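Local coordinates for Cbm77-rfpl (Ruminococcus flavefaciens, PDB 5FU5), which probably binds plant cell-wall polysaccharide, as a carbohydrate-binding module of family 77 from a bacterial cellulosome, at residues D11-T17 against L42-L46; S20-I24 against Y110-A114; E70-A75 against A84-I89. All blocks are in the same frame, centred on the assembly; numbering follows the deposited sequence. Where two conformers were deposited one is given.

Contact 1 (D11-T17 against L42-L46); sequences DFTANGT and LTQCL
T13 OG1 takes two backbone N-H groups of the segment L42-L46 at once: Q44 N at 3.0 Å, nearly straight at 169°, and T43 N at 3.1 Å. The same hydroxyl gives its own proton to a water 2.7 Å from OG1, and that water donates to Q44 O at 2.6 Å, so three bonds grip OG1 and a water bridge ties it to a third backbone group. The first torsion puts OG1 anti to the carbonyl carbon of T13 (chi1 -57°), which brings it to the T43 and Q44 amides. Behind it, D11 is the N-cap of the short helix 12-15: A14 N bonds to D11 OD1 (3.1 Å) from above the carboxylate plane, with a weak second bond from T13 N. The capping carboxylate lies against the methyl L42 CD2, 3.8 Å from D11 OD1. Deeper in, L46 CB sits over one face of the F12 ring, a CH-pi contact 24° off the ring normal, displaced toward the rim; M111 and L108 of strand 107-116 also touch this ring. The polar link thus runs largely through one threonine hydroxyl, beside an apolar flank, and a shift would probably break the paired N-H...OG1 hydrogen bonds.

Contact 2 (S20-I24 against Y110-A114); sequences SFYTI and YMEYA
In one of the two conformers modelled for M111, its CE lies over one face of the buried Y22 ring, 3.6 Å from the ring centroid and 17° off its normal. In that conformer the two side chains run past each other in opposite directions, and M111 SD follows over the same face at 4.2 Å from the centroid, making a Met-aromatic contact. Beyond CG the methionine is extended (chi2 -178°), which carries its methyl across the ring to within 3.5 Å of Y22 CG. On the opposite face F21 CD2 stands 3.5 Å above the ring plane, over its centre, so the ring is held from both sides. I24 CD1 completes the tight part, meeting M111 CE tip to tip at 4.1 Å. The fold is an all-antiparallel beta structure in which strands 23-29 and 107-116 are not sheet neighbours; alpha carbons of Y22 and M111 are 9.8 Å apart, so the segments meet through side chains across the interior and no hydrogen bond joins them. Y22 OH approaches Y113 CB to 3.5 Å but gives its hydrogen bond to Y8 O, while F56 meets the ring edge-to-face. An alanine here is likely to leave Y8 O without its hydroxyl partner and open a gap between M111 CE and the F21 ring. The partly exposed F21, though close-packed on Y22, meets the other segment only loosely: its CE2 comes no nearer than 4.2 Å to Y113 CB, at an oblique approach.

Contact 3 (E70-A75 against A84-I89); sequences EAAATA and ASNGII
A71 O and A73 O of the segment E70-A75 each accept a backbone N-H from A84-I89. The bond to A71 O, from G87 N, joins a type I turn, E70 to A73, to a type I' turn, S85 to I88; the bond to A73 O, from A84 N, continues the antiparallel pairing of strands 74-77 and 80-83, in which A75 bonds to V82. A84 N reaches A73 O at 2.7 Å in a nearly straight bond (171°), its donor lying close to the line of the carbonyl. G87 N meets A71 O at 2.8 Å differently, from the side, with a C=O...donor angle of 113°. Next to it, G87 CA makes a CA-H...O contact of 3.3 Å with E70 O, which also accepts A73 N within its own turn. The positive phi of G87 favours glycine. A84 CB fills the angle between the two bonded carbonyls, touching the methyl of A73. A second shell sets these turns in place: reciprocal backbone bonds between S85 and I88 close the type I' turn, E70 OE2 bonds to N107 ND2, and T74 OG1 to D104 N. G87 and I89 also pair through their backbones with F68 and L66 of strand 62-68. With CG1 anti to the carbonyl carbon (chi1 -66°), the extended I89 side chain carries its terminal methyl CD1 against the start of strand 74-77, 3.8 Å from A75 N and 4.2 Å from A75 CB.

Contact 2 is the most central, about 7 Å from the chain's centre, against about 11 Å for contacts 1 and 3. Contacts 1 and 2 share a region: their centres are about 12 Å apart, and F12 touches M111 while L46 and T17 touch I24. Contact 3 lies about 17 Å from each by centres and touches neither; A71, A72, S85 and N86 are exposed, while A73, G87 and I89 are buried. Contact 2 spans the interior by aromatic and thioether packing, contact 1 adds a hydroxyl and water network at its partly exposed margin, and contact 3 relies on backbone bonds with small side chains. All three reach the same antiparallel sheet.

Contact 1 (D11-T17 against L42-L46)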
ATOM      1  N   ASP A  11       8.090   0.755   3.363  1.00 15.71           N
ATOM      2  CA  ASP A  11       8.019   2.021   4.040  1.00 15.42           C
ATOM      3  C   ASP A  11       8.533   3.058   3.047  1.00 16.17           C
ATOM      4  O   ASP A  11       9.743   3.032   2.635  1.00 17.28           O
ATOM      5  CB  ASP A  11       8.892   1.924   5.312  1.00 19.31           C
ATOM      6  CG  ASP A  11       9.046   3.197   6.066  1.00 20.27           C
ATOM      7  OD1 ASP A  11       8.825   4.288   5.535  1.00 20.59           O
ATOM      8  OD2 ASP A  11       9.493   3.101   7.263  1.00 27.08           O
ATOM      9  N   PHE A  12       7.639   3.938   2.568  1.00 16.90           N
ATOM     10  CA  PHE A  12       8.031   4.931   1.587  1.00 17.05           C
ATOM     11  C   PHE A  12       8.984   6.020   2.071  1.00 17.32           C
ATOM     12  O   PHE A  12       9.641   6.653   1.253  1.00 20.65           O
ATOM     13  CB  PHE A  12       6.774   5.577   0.927  1.00 16.65           C
ATOM     14  CG  PHE A  12       6.055   4.651  -0.014  1.00 15.85           C
ATOM     15  CD1 PHE A  12       6.432   4.498  -1.351  1.00 16.69           C
ATOM     16  CD2 PHE A  12       4.993   3.895   0.458  1.00 16.98           C
ATOM     17  CE1 PHE A  12       5.734   3.612  -2.172  1.00 18.12           C
ATOM     18  CE2 PHE A  12       4.328   3.036  -0.367  1.00 17.34           C
ATOM     19  CZ  PHE A  12       4.698   2.884  -1.676  1.00 18.54           C
ATOM     20  N   THR A  13       9.017   6.252   3.377  1.00 15.54           N
ATOM     21  CA  THR A  13       9.992   7.183   3.965  1.00 16.90           C
ATOM     22  C   THR A  13      11.394   6.576   3.977  1.00 17.47           C
ATOM     23  O   THR A  13      12.317   7.197   3.509  1.00 20.48           O
ATOM     24  CB  THR A  13       9.558   7.637   5.377  1.00 17.75           C
ATOM     25  OG1 THR A  13       8.245   8.252   5.328  1.00 17.18           O
ATOM     26  CG2 THR A  13      10.529   8.638   5.913  1.00 19.60           C
ATOM     27  N   ALA A  14      11.524   5.346   4.461  1.00 17.30           N
ATOM     28  CA  ALA A  14      12.843   4.718   4.563  1.00 17.80           C
ATOM     29  C   ALA A  14      13.424   4.329   3.218  1.00 18.20           C
ATOM     30  O   ALA A  14      14.631   4.422   3.034  1.00 22.51           O
ATOM     31  CB  ALA A  14      12.784   3.501   5.448  1.00 20.84           C
ATOM     32  N   ASN A  15      12.553   3.903   2.284  1.00 18.60           N
ATOM     33  CA  ASN A  15      13.006   3.214   1.085  1.00 19.21           C
ATOM     34  C   ASN A  15      12.467   3.775  -0.223  1.00 19.75           C
ATOM     35  O   ASN A  15      12.713   3.217  -1.287  1.00 22.88           O
ATOM     36  CB  ASN A  15      12.745   1.707   1.168  1.00 20.57           C
ATOM     37  CG  ASN A  15      13.556   1.028   2.276  1.00 22.24           C
ATOM     38  OD1 ASN A  15      13.009   0.513   3.246  1.00 24.34           O
ATOM     39  ND2 ASN A  15      14.863   1.075   2.142  1.00 22.31           N
ATOM     40  N   GLY A  16      11.745   4.883  -0.170  1.00 19.47           N
ATOM     41  CA  GLY A  16      11.354   5.551  -1.431  1.00 19.86           C
ATOM     42  C   GLY A  16      10.520   4.620  -2.286  1.00 17.81           C
ATOM     43  O   GLY A  16       9.535   4.044  -1.793  1.00 18.96           O
ATOM     44  N   THR A  17      10.921   4.452  -3.539  1.00 17.98           N
ATOM     45  CA  THR A  17      10.262   3.509  -4.451  1.00 18.08           C
ATOM     46  C   THR A  17      11.010   2.197  -4.639  1.00 19.59           C
ATOM     47  O   THR A  17      10.654   1.404  -5.512  1.00 22.40           O
ATOM     48  CB  THR A  17      10.036   4.168  -5.843  1.00 21.29           C
ATOM     49  OG1 THR A  17      11.312   4.490  -6.419  1.00 24.78           O
ATOM     50  CG2 THR A  17       9.205   5.390  -5.741  1.00 20.18           C
ATOM     51  N   LEU A  42       5.280   8.890   9.682  1.00 16.87           N
ATOM     52  CA  LEU A  42       5.777   8.749   8.344  1.00 16.39           C
ATOM     53  C   LEU A  42       5.566  10.040   7.568  1.00 17.81           C
ATOM     54  O   LEU A  42       4.528  10.696   7.709  1.00 19.23           O
ATOM     55  CB  LEU A  42       5.088   7.551   7.660  1.00 18.93           C
ATOM     56  CG  LEU A  42       5.261   6.212   8.388  1.00 19.07           C
ATOM     57  CD1 LEU A  42       4.347   5.165   7.799  1.00 23.37           C
ATOM     58  CD2 LEU A  42       6.700   5.736   8.329  1.00 23.80           C
ATOM     59  N   THR A  43       6.529  10.424   6.753  1.00 16.72           N
ATOM     60  CA  THR A  43       6.558  11.776   6.152  1.00 17.37           C
ATOM     61  C   THR A  43       6.713  11.857   4.645  1.00 17.47           C
ATOM     62  O   THR A  43       6.415  12.916   4.065  1.00 18.85           O
ATOM     63  CB  THR A  43       7.727  12.594   6.763  1.00 16.45           C
ATOM     64  OG1 THR A  43       8.948  11.883   6.569  1.00 17.25           O
ATOM     65  CG2 THR A  43       7.446  12.827   8.287  1.00 18.18           C
ATOM     66  N   GLN A  44       7.218  10.791   4.003  1.00 16.65           N
ATOM     67  CA  GLN A  44       7.394  10.775   2.561  1.00 15.61           C
ATOM     68  C   GLN A  44       6.440   9.750   1.985  1.00 16.71           C
ATOM     69  O   GLN A  44       6.464   8.577   2.361  1.00 17.83           O
ATOM     70  CB  GLN A  44       8.834  10.464   2.146  1.00 17.23           C
ATOM     71  CG  GLN A  44       9.023  10.383   0.655  1.00 17.99           C
ATOM     72  CD  GLN A  44      10.455  10.114   0.298  1.00 17.03           C
ATOM     73  OE1 GLN A  44      10.974   8.983   0.503  1.00 20.82           O
ATOM     74  NE2 GLN A  44      11.092  11.097  -0.238  1.00 17.39           N
ATOM     75  N   CYS A  45       5.577  10.209   1.051  1.00 16.19           N
ATOM     76  CA  CYS A  45       4.562   9.335   0.461  1.00 15.74           C
ATOM     77  C   CYS A  45       4.782   9.120  -1.022  1.00 15.35           C
ATOM     78  O   CYS A  45       5.514   9.872  -1.668  1.00 18.07           O
ATOM     79  CB  CYS A  45       3.212   9.992   0.683  1.00 16.77           C
ATOM     80  SG  CYS A  45       2.997  11.621  -0.066  1.00 19.82           S
ATOM     81  N   LEU A  46       4.070   8.110  -1.539  1.00 14.98           N
ATOM     82  CA  LEU A  46       3.814   7.949  -2.957  1.00 15.06           C
ATOM     83  C   LEU A  46       2.477   8.686  -3.232  1.00 15.50           C
ATOM     84  O   LEU A  46       1.460   8.383  -2.603  1.00 16.77           O
ATOM     85  CB  LEU A  46       3.716   6.484  -3.304  1.00 15.46           C
ATOM     86  CG  LEU A  46       3.643   6.146  -4.797  1.00 17.52           C
ATOM     87  CD1 LEU A  46       5.044   6.255  -5.385  1.00 20.70           C
ATOM     88  CD2 LEU A  46       3.052   4.757  -4.993  1.00 17.69           C
TER
HETATM   89  O   HOH W   1       6.074   6.971   4.431  1.00 18.29           O

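Contact 2 (S20-I24 against Y110-A114)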
ATOM      1  N   SER A  20      12.170  -5.174  -3.838  1.00 23.74           N
ATOM      2  CA  SER A  20      12.226  -6.379  -4.674  1.00 27.05           C
ATOM      3  C   SER A  20      10.839  -7.000  -4.840  1.00 22.18           C
ATOM      4  O   SER A  20      10.554  -7.558  -5.871  1.00 35.07           O
ATOM      5  CB  SER A  20      13.223  -7.414  -4.135  1.00 31.27           C
ATOM      6  OG  SER A  20      13.024  -7.615  -2.764  1.00 37.91           O
ATOM      7  N   PHE A  21       9.980  -6.876  -3.827  1.00 20.84           N
ATOM      8  CA  PHE A  21       8.671  -7.511  -3.828  1.00 19.19           C
ATOM      9  C   PHE A  21       7.645  -6.655  -4.623  1.00 17.33           C
ATOM     10  O   PHE A  21       6.869  -7.205  -5.423  1.00 20.32           O
ATOM     11  CB  PHE A  21       8.184  -7.734  -2.397  1.00 19.12           C
ATOM     12  CG  PHE A  21       6.863  -8.464  -2.300  1.00 17.98           C
ATOM     13  CD1 PHE A  21       6.846  -9.847  -2.307  1.00 21.38           C
ATOM     14  CD2 PHE A  21       5.681  -7.768  -2.127  1.00 18.95           C
ATOM     15  CE1 PHE A  21       5.666 -10.540  -2.181  1.00 21.86           C
ATOM     16  CE2 PHE A  21       4.479  -8.452  -1.997  1.00 18.79           C
ATOM     17  CZ  PHE A  21       4.476  -9.829  -2.033  1.00 18.66           C
ATOM     18  N   TYR A  22       7.629  -5.356  -4.362  1.00 17.01           N
ATOM     19  CA  TYR A  22       6.738  -4.431  -5.045  1.00 15.77           C
ATOM     20  C   TYR A  22       7.439  -3.774  -6.202  1.00 18.54           C
ATOM     21  O   TYR A  22       8.579  -3.353  -6.087  1.00 20.76           O
ATOM     22  CB  TYR A  22       6.212  -3.387  -4.102  1.00 16.65           C
ATOM     23  CG  TYR A  22       5.487  -3.915  -2.873  1.00 15.83           C
ATOM     24  CD1 TYR A  22       4.133  -4.269  -2.938  1.00 16.52           C
ATOM     25  CD2 TYR A  22       6.123  -4.091  -1.627  1.00 15.53           C
ATOM     26  CE1 TYR A  22       3.455  -4.745  -1.836  1.00 17.04           C
ATOM     27  CE2 TYR A  22       5.448  -4.562  -0.533  1.00 16.18           C
ATOM     28  CZ  TYR A  22       4.102  -4.899  -0.629  1.00 17.05           C
ATOM     29  OH  TYR A  22       3.396  -5.355   0.451  1.00 17.95           O
ATOM     30  N   THR A  23       6.769  -3.688  -7.333  1.00 16.94           N
ATOM     31  CA  THR A  23       7.236  -2.897  -8.468  1.00 17.09           C
ATOM     32  C   THR A  23       6.454  -1.601  -8.464  1.00 17.10           C
ATOM     33  O   THR A  23       5.247  -1.596  -8.748  1.00 17.92           O
ATOM     34  CB  THR A  23       7.095  -3.655  -9.774  1.00 19.92           C
ATOM     35  OG1 THR A  23       7.873  -4.862  -9.704  1.00 23.18           O
ATOM     36  CG2 THR A  23       7.545  -2.813 -10.927  1.00 22.64           C
ATOM     37  N   ILE A  24       7.115  -0.512  -8.079  1.00 16.64           N
ATOM     38  CA  ILE A  24       6.472   0.773  -7.831  1.00 15.53           C
ATOM     39  C   ILE A  24       6.784   1.730  -8.940  1.00 16.58           C
ATOM     40  O   ILE A  24       7.953   2.054  -9.189  1.00 20.60           O
ATOM     41  CB  ILE A  24       6.969   1.346  -6.443  1.00 18.18           C
ATOM     42  CG1 ILE A  24       6.635   0.360  -5.314  1.00 18.25           C
ATOM     43  CG2 ILE A  24       6.313   2.692  -6.163  1.00 20.15           C
ATOM     44  CD1 ILE A  24       7.412   0.571  -4.036  1.00 20.26           C
ATOM     45  N   TYR A 110       2.674   3.698   3.623  1.00 16.38           N
ATOM     46  CA  TYR A 110       3.134   2.390   4.099  1.00 15.67           C
ATOM     47  C   TYR A 110       2.278   1.314   3.481  1.00 15.93           C
ATOM     48  O   TYR A 110       1.069   1.519   3.296  1.00 16.41           O
ATOM     49  CB  TYR A 110       3.046   2.341   5.638  1.00 16.85           C
ATOM     50  CG  TYR A 110       3.724   1.120   6.296  1.00 19.76           C
ATOM     51  CD1 TYR A 110       5.097   1.058   6.472  1.00 29.81           C
ATOM     52  CD2 TYR A 110       2.947   0.049   6.743  1.00 26.09           C
ATOM     53  CE1 TYR A 110       5.660  -0.052   7.073  1.00 37.17           C
ATOM     54  CE2 TYR A 110       3.491  -1.066   7.318  1.00 29.30           C
ATOM     55  CZ  TYR A 110       4.827  -1.114   7.506  1.00 32.76           C
ATOM     56  OH  TYR A 110       5.308  -2.269   8.102  1.00 44.10           O
ATOM     57  N   MET A 111       2.879   0.175   3.209  1.00 15.29           N
ATOM     58  CA  MET A 111       2.090  -0.964   2.812  0.50 15.85           C
ATOM     59  C   MET A 111       2.689  -2.269   3.258  1.00 15.72           C
ATOM     60  O   MET A 111       3.906  -2.380   3.495  1.00 16.70           O
ATOM     61  CB  MET A 111       1.796  -0.933   1.318  0.50 21.56           C
ATOM     62  CG  MET A 111       2.971  -1.056   0.405  0.50 19.47           C
ATOM     63  SD  MET A 111       2.541  -0.952  -1.354  0.50 21.28           S
ATOM     64  CE  MET A 111       4.252  -0.817  -1.816  0.50 14.14           C
ATOM     65  N   GLU A 112       1.794  -3.239   3.488  1.00 15.81           N
ATOM     66  CA  GLU A 112       2.162  -4.564   3.929  0.50 17.17           C
ATOM     67  C   GLU A 112       1.292  -5.599   3.257  1.00 17.00           C
ATOM     68  O   GLU A 112       0.110  -5.372   3.083  1.00 18.54           O
ATOM     69  CB  GLU A 112       2.014  -4.707   5.451  0.50 21.61           C
ATOM     70  CG  GLU A 112       1.873  -6.157   5.850  0.50 28.20           C
ATOM     71  CD  GLU A 112       2.065  -6.435   7.297  0.50 35.42           C
ATOM     72  OE1 GLU A 112       1.911  -5.509   8.134  0.50 43.87           O
ATOM     73  OE2 GLU A 112       2.380  -7.607   7.556  0.50 40.82           O
ATOM     74  N   TYR A 113       1.891  -6.725   2.895  1.00 14.67           N
ATOM     75  CA  TYR A 113       1.150  -7.881   2.431  1.00 15.55           C
ATOM     76  C   TYR A 113       1.489  -9.016   3.377  1.00 17.84           C
ATOM     77  O   TYR A 113       2.651  -9.412   3.465  1.00 18.72           O
ATOM     78  CB  TYR A 113       1.461  -8.271   0.967  1.00 16.63           C
ATOM     79  CG  TYR A 113       0.573  -9.387   0.534  1.00 15.83           C
ATOM     80  CD1 TYR A 113      -0.803  -9.155   0.374  1.00 16.65           C
ATOM     81  CD2 TYR A 113       1.025 -10.693   0.421  1.00 16.73           C
ATOM     82  CE1 TYR A 113      -1.666 -10.184   0.054  1.00 17.09           C
ATOM     83  CE2 TYR A 113       0.148 -11.744   0.116  1.00 17.28           C
ATOM     84  CZ  TYR A 113      -1.215 -11.443  -0.103  1.00 16.17           C
ATOM     85  OH  TYR A 113      -2.101 -12.448  -0.401  1.00 17.17           O
ATOM     86  N   ALA A 114       0.473  -9.527   4.075  1.00 15.90           N
ATOM     87  CA  ALA A 114       0.598 -10.647   5.029  1.00 17.89           C
ATOM     88  C   ALA A 114       0.112 -11.888   4.333  1.00 18.82           C
ATOM     89  O   ALA A 114      -1.083 -12.037   4.131  1.00 19.88           O
ATOM     90  CB  ALA A 114      -0.204 -10.374   6.281  1.00 20.43           C
TER

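Contact 3 (E70-A75 against A84-I89)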
ATOM      1  N   GLU A  70      -4.860  10.430   4.550  1.00 19.39           N
ATOM      2  CA  GLU A  70      -6.270  10.822   4.502  1.00 20.38           C
ATOM      3  C   GLU A  70      -7.152   9.724   5.148  1.00 23.05           C
ATOM      4  O   GLU A  70      -7.085   8.556   4.752  1.00 21.24           O
ATOM      5  CB  GLU A  70      -6.659  11.028   3.026  1.00 22.39           C
ATOM      6  CG  GLU A  70      -5.934  12.192   2.329  1.00 25.68           C
ATOM      7  CD  GLU A  70      -4.556  11.862   1.750  1.00 23.31           C
ATOM      8  OE1 GLU A  70      -4.129  10.705   1.778  1.00 20.35           O
ATOM      9  OE2 GLU A  70      -3.898  12.794   1.246  1.00 25.54           O
ATOM     10  N   ALA A  71      -8.028  10.119   6.077  1.00 22.71           N
ATOM     11  CA  ALA A  71      -8.869   9.164   6.796  1.00 25.19           C
ATOM     12  C   ALA A  71      -9.727   8.295   5.845  1.00 22.69           C
ATOM     13  O   ALA A  71      -9.883   7.097   6.074  1.00 22.65           O
ATOM     14  CB  ALA A  71      -9.774   9.901   7.782  1.00 27.58           C
ATOM     15  N   ALA A  72     -10.291   8.938   4.822  1.00 22.07           N
ATOM     16  CA  ALA A  72     -11.127   8.267   3.794  1.00 20.79           C
ATOM     17  C   ALA A  72     -10.470   8.140   2.424  1.00 20.48           C
ATOM     18  O   ALA A  72     -11.110   8.198   1.382  1.00 26.24           O
ATOM     19  CB  ALA A  72     -12.469   8.964   3.647  1.00 25.93           C
ATOM     20  N   ALA A  73      -9.175   7.880   2.432  1.00 20.94           N
ATOM     21  CA  ALA A  73      -8.409   7.571   1.230  1.00 20.39           C
ATOM     22  C   ALA A  73      -9.029   6.407   0.449  1.00 19.59           C
ATOM     23  O   ALA A  73      -9.745   5.550   1.006  1.00 21.04           O
ATOM     24  CB  ALA A  73      -6.996   7.208   1.621  1.00 20.40           C
ATOM     25  N   THR A  74      -8.716   6.371  -0.836  1.00 19.57           N
ATOM     26  CA  THR A  74      -9.214   5.342  -1.719  1.00 20.40           C
ATOM     27  C   THR A  74      -8.092   4.830  -2.601  1.00 19.15           C
ATOM     28  O   THR A  74      -7.050   5.456  -2.777  1.00 20.23           O
ATOM     29  CB  THR A  74     -10.311   5.890  -2.660  1.00 23.79           C
ATOM     30  OG1 THR A  74      -9.769   6.967  -3.403  1.00 24.01           O
ATOM     31  CG2 THR A  74     -11.535   6.353  -1.848  1.00 23.85           C
ATOM     32  N   ALA A  75      -8.308   3.668  -3.153  1.00 16.08           N
ATOM     33  CA  ALA A  75      -7.433   3.105  -4.196  1.00 16.23           C
ATOM     34  C   ALA A  75      -8.193   2.052  -4.995  1.00 17.44           C
ATOM     35  O   ALA A  75      -9.253   1.589  -4.566  1.00 20.68           O
ATOM     36  CB  ALA A  75      -6.188   2.448  -3.596  1.00 18.74           C
ATOM     37  N   ALA A  84     -10.627   3.500   2.590  1.00 20.24           N
ATOM     38  CA  ALA A  84     -10.013   3.392   3.906  1.00 22.44           C
ATOM     39  C   ALA A  84     -10.991   3.656   5.045  1.00 23.56           C
ATOM     40  O   ALA A  84     -12.000   4.381   4.875  1.00 26.77           O
ATOM     41  CB  ALA A  84      -8.869   4.424   4.021  1.00 22.58           C
ATOM     42  N   SER A  85     -10.625   3.105   6.212  1.00 24.69           N
ATOM     43  CA  SER A  85     -11.238   3.448   7.488  0.50 25.49           C
ATOM     44  C   SER A  85     -10.109   3.996   8.362  1.00 23.78           C
ATOM     45  O   SER A  85      -9.073   3.322   8.562  1.00 25.20           O
ATOM     46  CB  SER A  85     -11.872   2.214   8.134  0.50 29.92           C
ATOM     47  OG  SER A  85     -13.082   1.878   7.482  0.50 31.87           O
ATOM     48  N   ASN A  86     -10.243   5.236   8.803  1.00 27.34           N
ATOM     49  CA  ASN A  86      -9.183   5.899   9.599  1.00 27.59           C
ATOM     50  C   ASN A  86      -7.824   5.815   8.958  1.00 23.51           C
ATOM     51  O   ASN A  86      -6.822   5.570   9.617  1.00 27.23           O
ATOM     52  CB  ASN A  86      -9.148   5.354  11.032  1.00 33.87           C
ATOM     53  CG  ASN A  86     -10.499   5.415  11.674  1.00 44.36           C
ATOM     54  OD1 ASN A  86     -11.216   6.420  11.545  1.00 58.94           O
ATOM     55  ND2 ASN A  86     -10.882   4.350  12.351  1.00 52.23           N
ATOM     56  N   GLY A  87      -7.807   6.002   7.653  1.00 22.06           N
ATOM     57  CA  GLY A  87      -6.575   6.106   6.889  1.00 20.24           C
ATOM     58  C   GLY A  87      -5.987   4.771   6.443  1.00 18.67           C
ATOM     59  O   GLY A  87      -4.961   4.758   5.735  1.00 20.61           O
ATOM     60  N   ILE A  88      -6.652   3.661   6.758  1.00 18.84           N
ATOM     61  CA  ILE A  88      -6.127   2.329   6.482  1.00 17.93           C
ATOM     62  C   ILE A  88      -7.091   1.569   5.539  1.00 16.95           C
ATOM     63  O   ILE A  88      -8.273   1.383   5.870  1.00 22.23           O
ATOM     64  CB  ILE A  88      -5.903   1.529   7.791  1.00 21.58           C
ATOM     65  CG1 ILE A  88      -4.866   2.239   8.687  1.00 22.28           C
ATOM     66  CG2 ILE A  88      -5.462   0.131   7.469  1.00 22.45           C
ATOM     67  CD1 ILE A  88      -4.737   1.667  10.072  1.00 30.03           C
ATOM     68  N   ILE A  89      -6.570   1.114   4.385  1.00 17.19           N
ATOM     69  CA  ILE A  89      -7.268   0.180   3.533  1.00 17.33           C
ATOM     70  C   ILE A  89      -6.774  -1.214   3.814  1.00 17.41           C
ATOM     71  O   ILE A  89      -5.556  -1.439   3.893  1.00 18.72           O
ATOM     72  CB  ILE A  89      -7.058   0.500   2.049  1.00 18.15           C
ATOM     73  CG1 ILE A  89      -7.726   1.846   1.748  1.00 19.88           C
ATOM     74  CG2 ILE A  89      -7.521  -0.644   1.165  1.00 20.90           C
ATOM     75  CD1 ILE A  89      -7.652   2.308   0.309  1.00 21.48           C
TER